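Copper-containing nitrite reductase (Hyphomicrobium denitrificans 1NES1, PDB 6TFO) probably reduces nitrite to nitric oxide, using electrons delivered by a cytochrome c and copper ions as cofactors. Local coordinates at residues C[351-356]-C[401-406]. Residues are numbered along the deposited sequence; the frame is centred on the assembly and turned at random.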
loop_
_atom_site.group_PDB
_atom_site.type_symbol
_atom_site.label_atom_id
_atom_site.label_comp_id
_atom_site.label_asym_id
_atom_site.label_seq_id
_atom_site.Cartn_x
_atom_site.Cartn_y
_atom_site.Cartn_z
ATOM N N THR C 351 -24.709 49.543 24.727
ATOM C CA THR C 351 -23.267 49.363 24.445
ATOM C C THR C 351 -22.843 48.033 25.071
ATOM O O THR C 351 -23.139 47.814 26.260
ATOM C CB THR C 351 -22.424 50.528 24.967
ATOM O OG1 THR C 351 -22.761 50.601 26.353
ATOM C CG2 THR C 351 -22.684 51.827 24.234
ATOM N N VAL C 352 -22.205 47.182 24.273
ATOM C CA VAL C 352 -21.783 45.807 24.639
ATOM C C VAL C 352 -20.254 45.776 24.636
ATOM O O VAL C 352 -19.646 46.332 23.678
ATOM C CB VAL C 352 -22.370 44.795 23.643
ATOM C CG1 VAL C 352 -21.773 43.410 23.849
ATOM C CG2 VAL C 352 -23.885 44.767 23.730
ATOM N N ARG C 353 -19.660 45.192 25.673
ATOM C CA ARG C 353 -18.206 44.895 25.696
ATOM C C ARG C 353 -18.016 43.372 25.667
ATOM O O ARG C 353 -18.621 42.678 26.509
ATOM C CB ARG C 353 -17.500 45.500 26.915
ATOM C CG ARG C 353 -16.104 44.929 27.115
ATOM C CD ARG C 353 -15.209 45.767 27.985
ATOM N NE ARG C 353 -15.915 46.181 29.172
ATOM C CZ ARG C 353 -16.073 47.434 29.570
ATOM N NH1 ARG C 353 -16.749 47.677 30.675
ATOM N NH2 ARG C 353 -15.540 48.436 28.896
ATOM N N ILE C 354 -17.164 42.880 24.765
ATOM C CA ILE C 354 -16.694 41.462 24.755
ATOM C C ILE C 354 -15.220 41.434 25.175
ATOM O O ILE C 354 -14.384 42.034 24.466
ATOM C CB ILE C 354 -16.908 40.813 23.378
ATOM C CG1 ILE C 354 -18.362 40.937 22.906
ATOM C CG2 ILE C 354 -16.428 39.371 23.411
ATOM C CD1 ILE C 354 -18.608 40.475 21.497
ATOM N N PHE C 355 -14.929 40.802 26.317
ATOM C CA PHE C 355 -13.576 40.313 26.670
ATOM C C PHE C 355 -13.320 39.029 25.872
ATOM O O PHE C 355 -13.961 37.995 26.160
ATOM C CB PHE C 355 -13.458 40.039 28.167
ATOM C CG PHE C 355 -13.714 41.236 29.034
ATOM C CD1 PHE C 355 -12.751 42.210 29.178
ATOM C CD2 PHE C 355 -14.911 41.377 29.699
ATOM C CE1 PHE C 355 -12.989 43.321 29.977
ATOM C CE2 PHE C 355 -15.143 42.483 30.501
ATOM C CZ PHE C 355 -14.183 43.453 30.641
ATOM N N PHE C 356 -12.439 39.112 24.874
ATOM C CA PHE C 356 -12.136 38.017 23.918
ATOM C C PHE C 356 -10.661 37.645 24.030
ATOM O O PHE C 356 -9.802 38.499 23.772
ATOM C CB PHE C 356 -12.450 38.406 22.474
ATOM C CG PHE C 356 -12.119 37.314 21.490
ATOM C CD1 PHE C 356 -12.903 36.181 21.401
ATOM C CD2 PHE C 356 -10.997 37.401 20.681
ATOM C CE1 PHE C 356 -12.582 35.171 20.503
ATOM C CE2 PHE C 356 -10.676 36.391 19.789
ATOM C CZ PHE C 356 -11.465 35.272 19.706
ATOM N N ALA C 401 -5.248 38.471 24.329
ATOM C CA ALA C 401 -6.658 38.858 24.538
ATOM C C ALA C 401 -6.797 40.312 24.113
ATOM O O ALA C 401 -5.778 40.964 23.900
ATOM C CB ALA C 401 -7.061 38.655 25.981
ATOM N N THR C 402 -8.035 40.733 23.921
ATOM C CA THR C 402 -8.436 42.098 23.537
ATOM C C THR C 402 -9.778 42.406 24.205
ATOM O O THR C 402 -10.365 41.499 24.869
ATOM C CB THR C 402 -8.510 42.282 22.013
ATOM O OG1 THR C 402 -8.616 43.680 21.715
ATOM C CG2 THR C 402 -9.689 41.585 21.380
ATOM N N ILE C 403 -10.195 43.659 24.058
ATOM C CA ILE C 403 -11.535 44.155 24.441
ATOM C C ILE C 403 -12.092 44.832 23.202
ATOM O O ILE C 403 -11.354 45.609 22.585
ATOM C CB ILE C 403 -11.422 45.116 25.632
ATOM C CG1 ILE C 403 -10.924 44.385 26.883
ATOM C CG2 ILE C 403 -12.738 45.835 25.861
ATOM C CD1 ILE C 403 -10.478 45.302 28.001
ATOM N N VAL C 404 -13.316 44.504 22.831
ATOM C CA VAL C 404 -14.066 45.243 21.787
ATOM C C VAL C 404 -15.359 45.725 22.441
ATOM O O VAL C 404 -15.876 45.011 23.318
ATOM C CB VAL C 404 -14.341 44.383 20.542
ATOM C CG1 VAL C 404 -13.050 43.928 19.877
ATOM C CG2 VAL C 404 -15.240 43.201 20.858
ATOM N N ASP C 405 -15.837 46.901 22.046
ATOM C CA ASP C 405 -17.206 47.358 22.387
ATOM C C ASP C 405 -17.855 47.935 21.130
ATOM O O ASP C 405 -17.140 48.304 20.184
ATOM C CB ASP C 405 -17.201 48.299 23.596
ATOM C CG ASP C 405 -16.328 49.539 23.468
ATOM O OD1 ASP C 405 -16.629 50.392 22.574
ATOM O OD2 ASP C 405 -15.364 49.649 24.275
ATOM N N PHE C 406 -19.173 47.957 21.126
ATOM C CA PHE C 406 -19.997 48.545 20.050
ATOM C C PHE C 406 -21.376 48.824 20.641
ATOM O O PHE C 406 -21.727 48.233 21.697
ATOM C CB PHE C 406 -20.021 47.606 18.845
ATOM C CG PHE C 406 -20.384 46.185 19.197
ATOM C CD1 PHE C 406 -19.411 45.286 19.596
ATOM C CD2 PHE C 406 -21.704 45.764 19.155
ATOM C CE1 PHE C 406 -19.748 43.990 19.938
ATOM C CE2 PHE C 406 -22.043 44.472 19.517
ATOM C CZ PHE C 406 -21.062 43.588 19.902
#
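Val352, Ile354 and Phe356 pair with Phe406, Val404 and Thr402 as successive hydrogen-bonded pairs of an antiparallel ladder, six backbone bonds in all. The straightest runs from Val352 N to Phe406 O (2.8 Å, 173° at the hydrogen). At the non-hydrogen-bonded pair Arg353–Asp405 the strands draw closer, and CA-H...O contacts supplement the ladder, as from Arg353 CA to Val404 O (3.3 Å).

Apolar contacts line both faces. On that of Val352, Ile354 and Phe406, the Phe406 phenyl group, set between its own backbone N and carbonyl carbon (chi1 51°), leans across to the other strand: Val352 CB lies over one ring face, offset toward the rim, while Ile354 CD1 meets its edge at Phe406 CE1 (4.0 Å). On the reverse face, Ile403 lies alongside two neighbours, its CG1 3.7 Å from Phe355 CD1 and its CG2 branch against Arg353 CD. With only the methyl group of an alanine in place of the Ile403 side chain, a gap is likely to open beside the Phe355 ring and the aliphatic stem of Arg353 to lose support.

The polar ends turn elsewhere: Arg353 forms a salt bridge with Glu294, and Asp405 OD1 a hydrogen bond with His376 ND1.

These are central strands of one sheet of the C-terminal cupredoxin-like domain. Strand 293-302 flanks 351-356, strand 374-377 flanks 401-406, and Phe355 packs on Leu279 and Leu281 of strand 277-283, joining this sheet to the preceding cupredoxin domain.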